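Local coordinates for protein putative methylase (Clostridium difficile, PDB 3LDU) that probably methylates guanines of ribosomal RNA and, in this crystal, holds GTP in the pocket of its Rossmann-like methyltransferase domain, at residues D201-S206 with N308-E313; A177-T182 with S206-I211; F304-P309 with S339-T344. One frame throughout, in Å; residues are numbered along the deposited sequence.

In the fold
All three contacts are buried and lie in the Rossmann-like methyltransferase domain, yet they differ in chemistry. Contact 3 belongs to the core of the sheet: two neighbouring parallel strands joined by a backbone ladder, with largely apolar and aromatic side chains on both faces. Contact 1 joins two loops that leave the C-terminal ends of strands; contact 2 sets the approach to helix 181-189 against the start of helix 208-217. Both touch GTP; contact 1 is held by selenomethionine-proline packing and a water bridge between its loops, contact 2 by apolar packing beside a polar grip on the gamma-phosphate. Ser206 belongs to contacts 1 and 2, Asn308 and Pro309 to contacts 1 and 3.

Contact 1. Residues D201-S206 with N308-E313; sequences DPMCGS and NPPYGE. With GTP (guanosine-5'-triphosphate), chain B.
Met203, modelled as selenomethionine, brings SE to 3.8 Å from Pro309 CB and so joins two signature loops of a Rossmann-like methyltransferase: the Asp-Pro-Met-Cys-Gly-Ser loop after strand 199-201 and the Asn-Pro-Pro-Tyr motif at Asn308 to Tyr311, a motif known from amino-methylating enzymes. The two side chains cross obliquely. With CG beside the backbone N (chi1 -64°), Met203 runs past the nucleotide before it reaches the prolines, and its CG is 3.4 Å from N3 of the guanine. Pro310 meets the nucleotide too, its CG lying 3.8 Å from GTP C8. The ligand is therefore flanked by both loops, probably where relatives hold their methyl donor.

One shell out, a water links the loop backbones. It donates to Met203 O at 2.9 Å and to Asp201 OD2 at 2.7 Å, and accepts from Asn308 N, also at 2.9 Å. Asp201 thus positions both sides. Its OD1 hydrogen-bonds to Thr307 OG1, on the strand leading into Asn308, and also closes an Asx turn: Met203 N reaches Asp201 OD1 over 3.1 Å, arriving 36° out of the carboxylate plane.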
loop_
_atom_site.group_PDB
_atom_site.type_symbol
_atom_site.label_atom_id
_atom_site.label_comp_id
_atom_site.label_asym_id
_atom_site.label_seq_id
_atom_site.Cartn_x
_atom_site.Cartn_y
_atom_site.Cartn_z
ATOM N N ASP A 201 -13.126 15.321 -3.170
ATOM C CA ASP A 201 -12.882 14.980 -1.767
ATOM C C ASP A 201 -13.007 16.290 -0.997
ATOM O O ASP A 201 -12.069 17.093 -0.985
ATOM C CB ASP A 201 -11.472 14.396 -1.573
ATOM C CG ASP A 201 -11.176 14.065 -0.115
ATOM O OD1 ASP A 201 -11.994 14.447 0.748
ATOM O OD2 ASP A 201 -10.128 13.437 0.175
ATOM N N PRO A 202 -14.160 16.512 -0.344
ATOM C CA PRO A 202 -14.461 17.813 0.271
ATOM C C PRO A 202 -13.858 18.018 1.667
ATOM O O PRO A 202 -14.120 19.049 2.294
ATOM C CB PRO A 202 -15.995 17.816 0.330
ATOM C CG PRO A 202 -16.352 16.388 0.559
ATOM C CD PRO A 202 -15.278 15.565 -0.209
HETATM N N MSE A 203 -13.070 17.052 2.143
HETATM C CA MSE A 203 -12.308 17.191 3.386
HETATM C C MSE A 203 -10.941 16.558 3.127
HETATM O O MSE A 203 -10.543 15.586 3.775
HETATM C CB MSE A 203 -13.021 16.494 4.541
HETATM C CG MSE A 203 -14.379 17.129 4.880
HETATM SE SE MSE A 203 -15.460 15.983 6.038
HETATM C CE MSE A 203 -16.121 14.794 4.642
ATOM N N CYS A 204 -10.230 17.149 2.174
ATOM C CA CYS A 204 -9.140 16.456 1.497
ATOM C C CYS A 204 -7.825 16.413 2.260
ATOM O O CYS A 204 -6.936 15.636 1.901
ATOM C CB CYS A 204 -8.919 17.069 0.120
ATOM S SG CYS A 204 -8.313 18.761 0.182
ATOM N N GLY A 205 -7.686 17.248 3.287
ATOM C CA GLY A 205 -6.443 17.327 4.036
ATOM C C GLY A 205 -5.261 17.575 3.110
ATOM O O GLY A 205 -5.330 18.437 2.242
ATOM N N SER A 206 -4.190 16.805 3.266
ATOM C CA SER A 206 -2.994 17.021 2.443
ATOM C C SER A 206 -3.087 16.351 1.069
ATOM O O SER A 206 -2.094 16.270 0.337
ATOM C CB SER A 206 -1.744 16.562 3.185
ATOM O OG SER A 206 -1.935 15.250 3.667
ATOM N N ASN A 308 -12.172 11.081 3.683
ATOM C CA ASN A 308 -11.696 10.571 4.964
ATOM C C ASN A 308 -11.951 11.659 6.022
ATOM O O ASN A 308 -11.091 12.506 6.279
ATOM C CB ASN A 308 -10.193 10.234 4.783
ATOM C CG ASN A 308 -9.482 9.852 6.064
ATOM O OD1 ASN A 308 -8.356 10.306 6.320
ATOM N ND2 ASN A 308 -10.084 8.983 6.840
ATOM N N PRO A 309 -13.176 11.696 6.586
ATOM C CA PRO A 309 -13.525 12.768 7.537
ATOM C C PRO A 309 -12.834 12.561 8.883
ATOM O O PRO A 309 -12.280 11.490 9.116
ATOM C CB PRO A 309 -15.044 12.593 7.718
ATOM C CG PRO A 309 -15.277 11.122 7.437
ATOM C CD PRO A 309 -14.320 10.806 6.308
ATOM N N PRO A 310 -12.889 13.564 9.770
ATOM C CA PRO A 310 -12.442 13.350 11.153
ATOM C C PRO A 310 -13.191 12.152 11.755
ATOM O O PRO A 310 -14.352 11.950 11.411
ATOM C CB PRO A 310 -12.864 14.637 11.865
ATOM C CG PRO A 310 -13.099 15.645 10.779
ATOM C CD PRO A 310 -13.523 14.878 9.572
ATOM N N TYR A 311 -12.543 11.382 12.628
ATOM C CA TYR A 311 -13.149 10.174 13.198
ATOM C C TYR A 311 -13.859 10.403 14.530
ATOM O O TYR A 311 -14.660 9.568 14.969
ATOM C CB TYR A 311 -12.092 9.093 13.428
ATOM C CG TYR A 311 -11.361 8.613 12.186
ATOM C CD1 TYR A 311 -10.208 7.831 12.297
ATOM C CD2 TYR A 311 -11.824 8.920 10.914
ATOM C CE1 TYR A 311 -9.528 7.370 11.167
ATOM C CE2 TYR A 311 -11.156 8.462 9.772
ATOM C CZ TYR A 311 -10.002 7.699 9.907
ATOM O OH TYR A 311 -9.351 7.250 8.780
ATOM N N GLY A 312 -13.525 11.504 15.194
ATOM C CA GLY A 312 -14.103 11.827 16.490
ATOM C C GLY A 312 -13.746 10.824 17.574
ATOM O O GLY A 312 -14.575 10.482 18.410
ATOM N N GLU A 313 -12.504 10.356 17.572
ATOM C CA GLU A 313 -12.079 9.349 18.541
ATOM C C GLU A 313 -11.957 9.897 19.960
ATOM O O GLU A 313 -12.151 9.162 20.933
ATOM C CB GLU A 313 -10.762 8.693 18.106
ATOM C CG GLU A 313 -10.869 7.905 16.807
ATOM C CD GLU A 313 -9.703 6.948 16.597
ATOM O OE1 GLU A 313 -8.801 6.900 17.462
ATOM O OE2 GLU A 313 -9.693 6.238 15.567
HETATM P PG GTP B . -5.382 12.913 3.886
HETATM O O1G GTP B . -6.164 13.164 2.614
HETATM O O2G GTP B . -4.602 11.638 3.721
HETATM O O3G GTP B . -4.388 14.022 4.144
HETATM O O3B GTP B . -6.434 12.791 5.112
HETATM P PB GTP B . -6.540 13.974 6.208
HETATM O O1B GTP B . -5.735 13.555 7.415
HETATM O O2B GTP B . -5.991 15.267 5.669
HETATM O O3A GTP B . -8.078 14.162 6.666
HETATM P PA GTP B . -8.327 14.306 8.261
HETATM O O1A GTP B . -7.316 15.287 8.814
HETATM O O2A GTP B . -8.179 12.970 8.949
HETATM O "O5'" GTP B . -9.784 14.937 8.490
HETATM C "C5'" GTP B . -10.460 15.352 7.345
HETATM C "C4'" GTP B . -10.101 16.810 7.085
HETATM O "O4'" GTP B . -11.323 17.494 7.061
HETATM C "C3'" GTP B . -9.247 17.522 8.136
HETATM O "O3'" GTP B . -8.086 18.000 7.491
HETATM C "C2'" GTP B . -10.074 18.708 8.625
HETATM O "O2'" GTP B . -9.366 19.932 8.589
HETATM C "C1'" GTP B . -11.148 18.791 7.569
HETATM N N9 GTP B . -12.470 19.242 8.020
HETATM C C8 GTP B . -13.091 19.159 9.238
HETATM N N7 GTP B . -14.325 19.716 9.102
HETATM C C5 GTP B . -14.476 20.151 7.824
HETATM C C6 GTP B . -15.515 20.783 7.150
HETATM O O6 GTP B . -16.577 21.069 7.724
HETATM N N1 GTP B . -15.336 21.086 5.816
HETATM C C2 GTP B . -14.159 20.773 5.160
HETATM N N2 GTP B . -14.045 21.072 3.877
HETATM N N3 GTP B . -13.109 20.149 5.828
HETATM C C4 GTP B . -13.301 19.850 7.139
HETATM O O HOH W 1 -10.105 12.902 2.844
#

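Contact 2. Residues A177-T182 with S206-I211; sequences APIRET and SGTILI. With GTP (guanosine-5'-triphosphate), chain B.
Thr208 packs against Ile179 and Glu181 at the start of helix 208-217, where the glycine-rich loop of the Rossmann-like fold turns into its helix and meets the phosphates of GTP. Its CB lies 3.8 Å from Ile179 CG2, the two side chains crossing at a slant, and 3.3 Å from GTP O2G. Beyond CB the branches part. The methyl CG2 sits 3.7 Å from Ile179 O and 4.0 Å from Glu181 CA, covering the backbone where helix 181-189 begins. The hydroxyl, beside the backbone N (chi1 -59°), faces the ligand: OG1 donates to GTP O2G over 3.1 Å. That oxygen is gripped from the other segment as well, by Ile179 N at 2.7 Å with a bent N-H...O angle of 136°.

A second gamma-phosphate oxygen belongs to Ser206, whose OG donates to GTP O3G at 2.8 Å, joined by the backbone N of the same residue. Pro178 CB lies against this hydroxyl, 3.9 Å from Ser206 OG. Gly207 is the N-cap of helix 208-217, and the helix N-terminus beside the gamma-phosphate would probably favour its negative charge. Ile179 CG2, which also lies close to GTP O2G, packs on Ile209 CG1. Glu181 crosses Thr208 at about a right angle, and its chain bends at chi2 (89°) to direct OE1 to Arg171 NH1 (salt bridge) and His166 ND1 (hydrogen bond).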
loop_
_atom_site.group_PDB
_atom_site.type_symbol
_atom_site.label_atom_id
_atom_site.label_comp_id
_atom_site.label_asym_id
_atom_site.label_seq_id
_atom_site.Cartn_x
_atom_site.Cartn_y
_atom_site.Cartn_z
ATOM N N ALA A 177 -2.660 14.123 10.176
ATOM C CA ALA A 177 -2.682 12.663 10.181
ATOM C C ALA A 177 -3.198 12.119 8.851
ATOM O O ALA A 177 -4.374 11.784 8.718
ATOM C CB ALA A 177 -3.530 12.149 11.340
ATOM N N PRO A 178 -2.305 12.017 7.860
ATOM C CA PRO A 178 -2.727 11.666 6.504
ATOM C C PRO A 178 -3.078 10.191 6.435
ATOM O O PRO A 178 -2.431 9.384 7.106
ATOM C CB PRO A 178 -1.466 11.938 5.662
ATOM C CG PRO A 178 -0.519 12.691 6.583
ATOM C CD PRO A 178 -0.848 12.180 7.948
ATOM N N ILE A 179 -4.093 9.848 5.650
ATOM C CA ILE A 179 -4.394 8.455 5.357
ATOM C C ILE A 179 -3.192 7.834 4.643
ATOM O O ILE A 179 -2.478 8.514 3.921
ATOM C CB ILE A 179 -5.666 8.351 4.483
ATOM C CG1 ILE A 179 -6.079 6.899 4.273
ATOM C CG2 ILE A 179 -5.481 9.045 3.131
ATOM C CD1 ILE A 179 -7.454 6.788 3.623
ATOM N N ARG A 180 -2.958 6.548 4.860
ATOM C CA ARG A 180 -1.841 5.874 4.194
ATOM C C ARG A 180 -2.071 5.823 2.678
ATOM O O ARG A 180 -3.202 5.592 2.237
ATOM C CB ARG A 180 -1.728 4.455 4.755
ATOM C CG ARG A 180 -0.392 3.812 4.543
ATOM C CD ARG A 180 -0.345 2.500 5.311
ATOM N NE ARG A 180 0.996 1.926 5.354
ATOM C CZ ARG A 180 1.815 2.011 6.401
ATOM N NH1 ARG A 180 1.437 2.653 7.504
ATOM N NH2 ARG A 180 3.017 1.448 6.342
ATOM N N GLU A 181 -1.017 6.036 1.884
ATOM C CA GLU A 181 -1.148 6.074 0.417
ATOM C C GLU A 181 -1.725 4.772 -0.173
ATOM O O GLU A 181 -2.513 4.794 -1.130
ATOM C CB GLU A 181 0.203 6.391 -0.245
ATOM C CG GLU A 181 0.745 7.789 0.038
ATOM C CD GLU A 181 1.605 7.878 1.295
ATOM O OE1 GLU A 181 1.360 7.127 2.270
ATOM O OE2 GLU A 181 2.536 8.715 1.304
ATOM N N THR A 182 -1.297 3.632 0.367
ATOM C CA THR A 182 -1.768 2.333 -0.121
ATOM C C THR A 182 -3.261 2.150 0.171
ATOM O O THR A 182 -4.017 1.659 -0.668
ATOM C CB THR A 182 -1.013 1.189 0.546
ATOM O OG1 THR A 182 -0.945 1.431 1.956
ATOM C CG2 THR A 182 0.413 1.107 -0.028
ATOM N N SER A 206 -4.190 16.805 3.266
ATOM C CA SER A 206 -2.994 17.021 2.443
ATOM C C SER A 206 -3.087 16.351 1.069
ATOM O O SER A 206 -2.094 16.270 0.337
ATOM C CB SER A 206 -1.744 16.562 3.185
ATOM O OG SER A 206 -1.935 15.250 3.667
ATOM N N GLY A 207 -4.272 15.853 0.737
ATOM C CA GLY A 207 -4.607 15.556 -0.645
ATOM C C GLY A 207 -4.329 14.152 -1.139
ATOM O O GLY A 207 -4.401 13.887 -2.337
ATOM N N THR A 208 -4.047 13.247 -0.207
ATOM C CA THR A 208 -3.580 11.898 -0.542
ATOM C C THR A 208 -4.563 11.129 -1.425
ATOM O O THR A 208 -4.166 10.511 -2.411
ATOM C CB THR A 208 -3.350 11.095 0.739
ATOM O OG1 THR A 208 -2.378 11.771 1.544
ATOM C CG2 THR A 208 -2.830 9.697 0.413
ATOM N N ILE A 209 -5.843 11.165 -1.065
ATOM C CA ILE A 209 -6.839 10.433 -1.825
ATOM C C ILE A 209 -6.873 10.917 -3.271
ATOM O O ILE A 209 -6.913 10.112 -4.194
ATOM C CB ILE A 209 -8.230 10.538 -1.159
ATOM C CG1 ILE A 209 -8.222 9.692 0.118
ATOM C CG2 ILE A 209 -9.332 10.059 -2.111
ATOM C CD1 ILE A 209 -9.515 9.773 0.911
ATOM N N LEU A 210 -6.868 12.234 -3.463
ATOM C CA LEU A 210 -6.926 12.794 -4.812
ATOM C C LEU A 210 -5.641 12.584 -5.608
ATOM O O LEU A 210 -5.689 12.313 -6.803
ATOM C CB LEU A 210 -7.259 14.278 -4.770
ATOM C CG LEU A 210 -8.652 14.540 -4.213
ATOM C CD1 LEU A 210 -8.868 16.047 -4.010
ATOM C CD2 LEU A 210 -9.659 13.942 -5.162
ATOM N N ILE A 211 -4.497 12.737 -4.956
ATOM C CA ILE A 211 -3.229 12.411 -5.620
ATOM C C ILE A 211 -3.219 10.952 -6.100
ATOM O O ILE A 211 -2.874 10.668 -7.252
ATOM C CB ILE A 211 -2.021 12.757 -4.718
ATOM C CG1 ILE A 211 -1.966 14.270 -4.511
ATOM C CG2 ILE A 211 -0.705 12.252 -5.333
ATOM C CD1 ILE A 211 -1.070 14.730 -3.364
HETATM P PG GTP B . -5.382 12.913 3.886
HETATM O O1G GTP B . -6.164 13.164 2.614
HETATM O O2G GTP B . -4.602 11.638 3.721
HETATM O O3G GTP B . -4.388 14.022 4.144
HETATM O O3B GTP B . -6.434 12.791 5.112
HETATM P PB GTP B . -6.540 13.974 6.208
HETATM O O1B GTP B . -5.735 13.555 7.415
HETATM O O2B GTP B . -5.991 15.267 5.669
HETATM O O3A GTP B . -8.078 14.162 6.666
HETATM P PA GTP B . -8.327 14.306 8.261
HETATM O O1A GTP B . -7.316 15.287 8.814
HETATM O O2A GTP B . -8.179 12.970 8.949
HETATM O "O5'" GTP B . -9.784 14.937 8.490
HETATM C "C5'" GTP B . -10.460 15.352 7.345
HETATM C "C4'" GTP B . -10.101 16.810 7.085
HETATM O "O4'" GTP B . -11.323 17.494 7.061
HETATM C "C3'" GTP B . -9.247 17.522 8.136
HETATM O "O3'" GTP B . -8.086 18.000 7.491
HETATM C "C2'" GTP B . -10.074 18.708 8.625
HETATM O "O2'" GTP B . -9.366 19.932 8.589
HETATM C "C1'" GTP B . -11.148 18.791 7.569
HETATM N N9 GTP B . -12.470 19.242 8.020
HETATM C C8 GTP B . -13.091 19.159 9.238
HETATM N N7 GTP B . -14.325 19.716 9.102
HETATM C C5 GTP B . -14.476 20.151 7.824
HETATM C C6 GTP B . -15.515 20.783 7.150
HETATM O O6 GTP B . -16.577 21.069 7.724
HETATM N N1 GTP B . -15.336 21.086 5.816
HETATM C C2 GTP B . -14.159 20.773 5.160
HETATM N N2 GTP B . -14.045 21.072 3.877
HETATM N N3 GTP B . -13.109 20.149 5.828
HETATM C C4 GTP B . -13.301 19.850 7.139
#

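Contact 3. Residues F304-P309 with S339-T344; sequences FIITNP and SYYLIT. With GTP (guanosine-5'-triphosphate), chain B.
Phe304 and Tyr341 lie side by side and point the same way from neighbouring parallel strands, the two strands of a beta-alpha-beta unit whose crossover is helix 315-333. The strand axes approach to 4.6 Å with only 3° between their directions. The rings meet by their rims: Phe304 CD1 is 4.0 Å from Tyr341 CE2, each atom lying near the plane of the other's ring. Tyr341 also turns an edge to the backbone: Ile305 O lies in its ring plane, 3.4 Å from CD2.

The reverse face carries Ile305, Tyr340, Thr307 and Leu342. Ile305 and Tyr340 touch near their roots, after which the tyrosine ring leads away to the rings of Phe332 and Tyr375. Thr307 and Leu342 run alongside each other, with Thr307 CG2 at 3.7 Å from Leu342 CG. This methyl sits between the threonine's own N and carbonyl carbon, because OG1 is anti to the N (chi1 -168°).

Four backbone hydrogen bonds fix the register. Ile305 N to Ser339 O, at 2.9 Å, lies in the carbonyl plane, whereas Tyr341 N approaches Ile305 O tilted 29° from it. Thr307 N to Tyr341 O and Ile343 N to Thr307 O complete the ladder. It stops at Pro309, which has no N-H to give: its CD instead lies 3.2 Å from the buried Ile343 O, for which the model contains no hydrogen-bond partner.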
loop_
_atom_site.group_PDB
_atom_site.type_symbol
_atom_site.label_atom_id
_atom_site.label_comp_id
_atom_site.label_asym_id
_atom_site.label_seq_id
_atom_site.Cartn_x
_atom_site.Cartn_y
_atom_site.Cartn_z
ATOM N N PHE A 304 -18.758 11.711 -8.041
ATOM C CA PHE A 304 -18.280 10.836 -6.980
ATOM C C PHE A 304 -17.683 11.661 -5.854
ATOM O O PHE A 304 -17.014 12.654 -6.109
ATOM C CB PHE A 304 -17.184 9.909 -7.513
ATOM C CG PHE A 304 -17.678 8.866 -8.457
ATOM C CD1 PHE A 304 -18.021 7.611 -7.998
ATOM C CD2 PHE A 304 -17.790 9.138 -9.812
ATOM C CE1 PHE A 304 -18.473 6.649 -8.869
ATOM C CE2 PHE A 304 -18.245 8.180 -10.685
ATOM C CZ PHE A 304 -18.588 6.934 -10.214
ATOM N N ILE A 305 -17.914 11.232 -4.616
ATOM C CA ILE A 305 -17.192 11.761 -3.461
ATOM C C ILE A 305 -16.468 10.598 -2.788
ATOM O O ILE A 305 -17.074 9.545 -2.544
ATOM C CB ILE A 305 -18.131 12.432 -2.450
ATOM C CG1 ILE A 305 -18.568 13.801 -2.975
ATOM C CG2 ILE A 305 -17.427 12.591 -1.098
ATOM C CD1 ILE A 305 -19.897 14.317 -2.367
ATOM N N ILE A 306 -15.166 10.757 -2.547
ATOM C CA ILE A 306 -14.415 9.771 -1.770
ATOM C C ILE A 306 -13.663 10.572 -0.743
ATOM O O ILE A 306 -12.926 11.504 -1.101
ATOM C CB ILE A 306 -13.413 8.985 -2.643
ATOM C CG1 ILE A 306 -14.144 8.266 -3.782
ATOM C CG2 ILE A 306 -12.659 7.955 -1.798
ATOM C CD1 ILE A 306 -13.188 7.620 -4.794
ATOM N N THR A 307 -13.856 10.258 0.532
ATOM C CA THR A 307 -13.318 11.138 1.561
ATOM C C THR A 307 -13.049 10.450 2.899
ATOM O O THR A 307 -13.629 9.406 3.209
ATOM C CB THR A 307 -14.280 12.348 1.794
ATOM O OG1 THR A 307 -13.624 13.342 2.580
ATOM C CG2 THR A 307 -15.574 11.892 2.479
ATOM N N ASN A 308 -12.172 11.081 3.683
ATOM C CA ASN A 308 -11.696 10.571 4.964
ATOM C C ASN A 308 -11.951 11.659 6.022
ATOM O O ASN A 308 -11.091 12.506 6.279
ATOM C CB ASN A 308 -10.193 10.234 4.783
ATOM C CG ASN A 308 -9.482 9.852 6.064
ATOM O OD1 ASN A 308 -8.356 10.306 6.320
ATOM N ND2 ASN A 308 -10.084 8.983 6.840
ATOM N N PRO A 309 -13.176 11.696 6.586
ATOM C CA PRO A 309 -13.525 12.768 7.537
ATOM C C PRO A 309 -12.834 12.561 8.883
ATOM O O PRO A 309 -12.280 11.490 9.116
ATOM C CB PRO A 309 -15.044 12.593 7.718
ATOM C CG PRO A 309 -15.277 11.122 7.437
ATOM C CD PRO A 309 -14.320 10.806 6.308
ATOM N N SER A 339 -22.588 9.434 -6.112
ATOM C CA SER A 339 -22.155 8.284 -5.322
ATOM C C SER A 339 -21.158 8.826 -4.305
ATOM O O SER A 339 -20.321 9.646 -4.659
ATOM C CB SER A 339 -21.411 7.274 -6.206
ATOM O OG SER A 339 -22.264 6.666 -7.165
ATOM N N TYR A 340 -21.224 8.382 -3.054
ATOM C CA TYR A 340 -20.264 8.877 -2.072
ATOM C C TYR A 340 -19.736 7.746 -1.195
ATOM O O TYR A 340 -20.449 6.780 -0.917
ATOM C CB TYR A 340 -20.835 10.033 -1.235
ATOM C CG TYR A 340 -22.346 10.019 -1.045
ATOM C CD1 TYR A 340 -22.922 9.390 0.048
ATOM C CD2 TYR A 340 -23.185 10.674 -1.938
ATOM C CE1 TYR A 340 -24.295 9.382 0.240
ATOM C CE2 TYR A 340 -24.580 10.668 -1.756
ATOM C CZ TYR A 340 -25.120 10.019 -0.660
ATOM O OH TYR A 340 -26.494 9.995 -0.447
ATOM N N TYR A 341 -18.484 7.884 -0.772
ATOM C CA TYR A 341 -17.774 6.827 -0.059
ATOM C C TYR A 341 -16.984 7.493 1.053
ATOM O O TYR A 341 -16.257 8.452 0.804
ATOM C CB TYR A 341 -16.823 6.109 -1.022
ATOM C CG TYR A 341 -17.531 5.510 -2.224
ATOM C CD1 TYR A 341 -17.933 4.177 -2.229
ATOM C CD2 TYR A 341 -17.829 6.294 -3.348
ATOM C CE1 TYR A 341 -18.587 3.621 -3.329
ATOM C CE2 TYR A 341 -18.498 5.746 -4.447
ATOM C CZ TYR A 341 -18.866 4.410 -4.430
ATOM O OH TYR A 341 -19.535 3.846 -5.508
ATOM N N LEU A 342 -17.149 7.020 2.280
ATOM C CA LEU A 342 -16.514 7.673 3.419
ATOM C C LEU A 342 -15.861 6.641 4.307
ATOM O O LEU A 342 -16.463 5.607 4.617
ATOM C CB LEU A 342 -17.568 8.428 4.247
ATOM C CG LEU A 342 -18.275 9.601 3.566
ATOM C CD1 LEU A 342 -19.570 9.105 2.937
ATOM C CD2 LEU A 342 -18.568 10.729 4.550
ATOM N N ILE A 343 -14.630 6.916 4.716
ATOM C CA ILE A 343 -13.940 6.027 5.643
ATOM C C ILE A 343 -13.865 6.662 7.032
ATOM O O ILE A 343 -13.493 7.829 7.175
ATOM C CB ILE A 343 -12.522 5.644 5.118
ATOM C CG1 ILE A 343 -11.824 4.747 6.141
ATOM C CG2 ILE A 343 -11.693 6.893 4.787
ATOM C CD1 ILE A 343 -10.592 3.989 5.584
ATOM N N THR A 344 -14.280 5.924 8.050
ATOM C CA THR A 344 -14.201 6.429 9.412
ATOM C C THR A 344 -14.204 5.290 10.409
ATOM O O THR A 344 -14.747 4.220 10.131
ATOM C CB THR A 344 -15.349 7.416 9.754
ATOM O OG1 THR A 344 -15.209 7.829 11.119
ATOM C CG2 THR A 344 -16.711 6.762 9.567
HETATM P PG GTP B . -5.382 12.913 3.886
HETATM O O1G GTP B . -6.164 13.164 2.614
HETATM O O2G GTP B . -4.602 11.638 3.721
HETATM O O3G GTP B . -4.388 14.022 4.144
HETATM O O3B GTP B . -6.434 12.791 5.112
HETATM P PB GTP B . -6.540 13.974 6.208
HETATM O O1B GTP B . -5.735 13.555 7.415
HETATM O O2B GTP B . -5.991 15.267 5.669
HETATM O O3A GTP B . -8.078 14.162 6.666
HETATM P PA GTP B . -8.327 14.306 8.261
HETATM O O1A GTP B . -7.316 15.287 8.814
HETATM O O2A GTP B . -8.179 12.970 8.949
HETATM O "O5'" GTP B . -9.784 14.937 8.490
HETATM C "C5'" GTP B . -10.460 15.352 7.345
HETATM C "C4'" GTP B . -10.101 16.810 7.085
HETATM O "O4'" GTP B . -11.323 17.494 7.061
HETATM C "C3'" GTP B . -9.247 17.522 8.136
HETATM O "O3'" GTP B . -8.086 18.000 7.491
HETATM C "C2'" GTP B . -10.074 18.708 8.625
HETATM O "O2'" GTP B . -9.366 19.932 8.589
HETATM C "C1'" GTP B . -11.148 18.791 7.569
HETATM N N9 GTP B . -12.470 19.242 8.020
HETATM C C8 GTP B . -13.091 19.159 9.238
HETATM N N7 GTP B . -14.325 19.716 9.102
HETATM C C5 GTP B . -14.476 20.151 7.824
HETATM C C6 GTP B . -15.515 20.783 7.150
HETATM O O6 GTP B . -16.577 21.069 7.724
HETATM N N1 GTP B . -15.336 21.086 5.816
HETATM C C2 GTP B . -14.159 20.773 5.160
HETATM N N2 GTP B . -14.045 21.072 3.877
HETATM N N3 GTP B . -13.109 20.149 5.828
HETATM C C4 GTP B . -13.301 19.850 7.139
#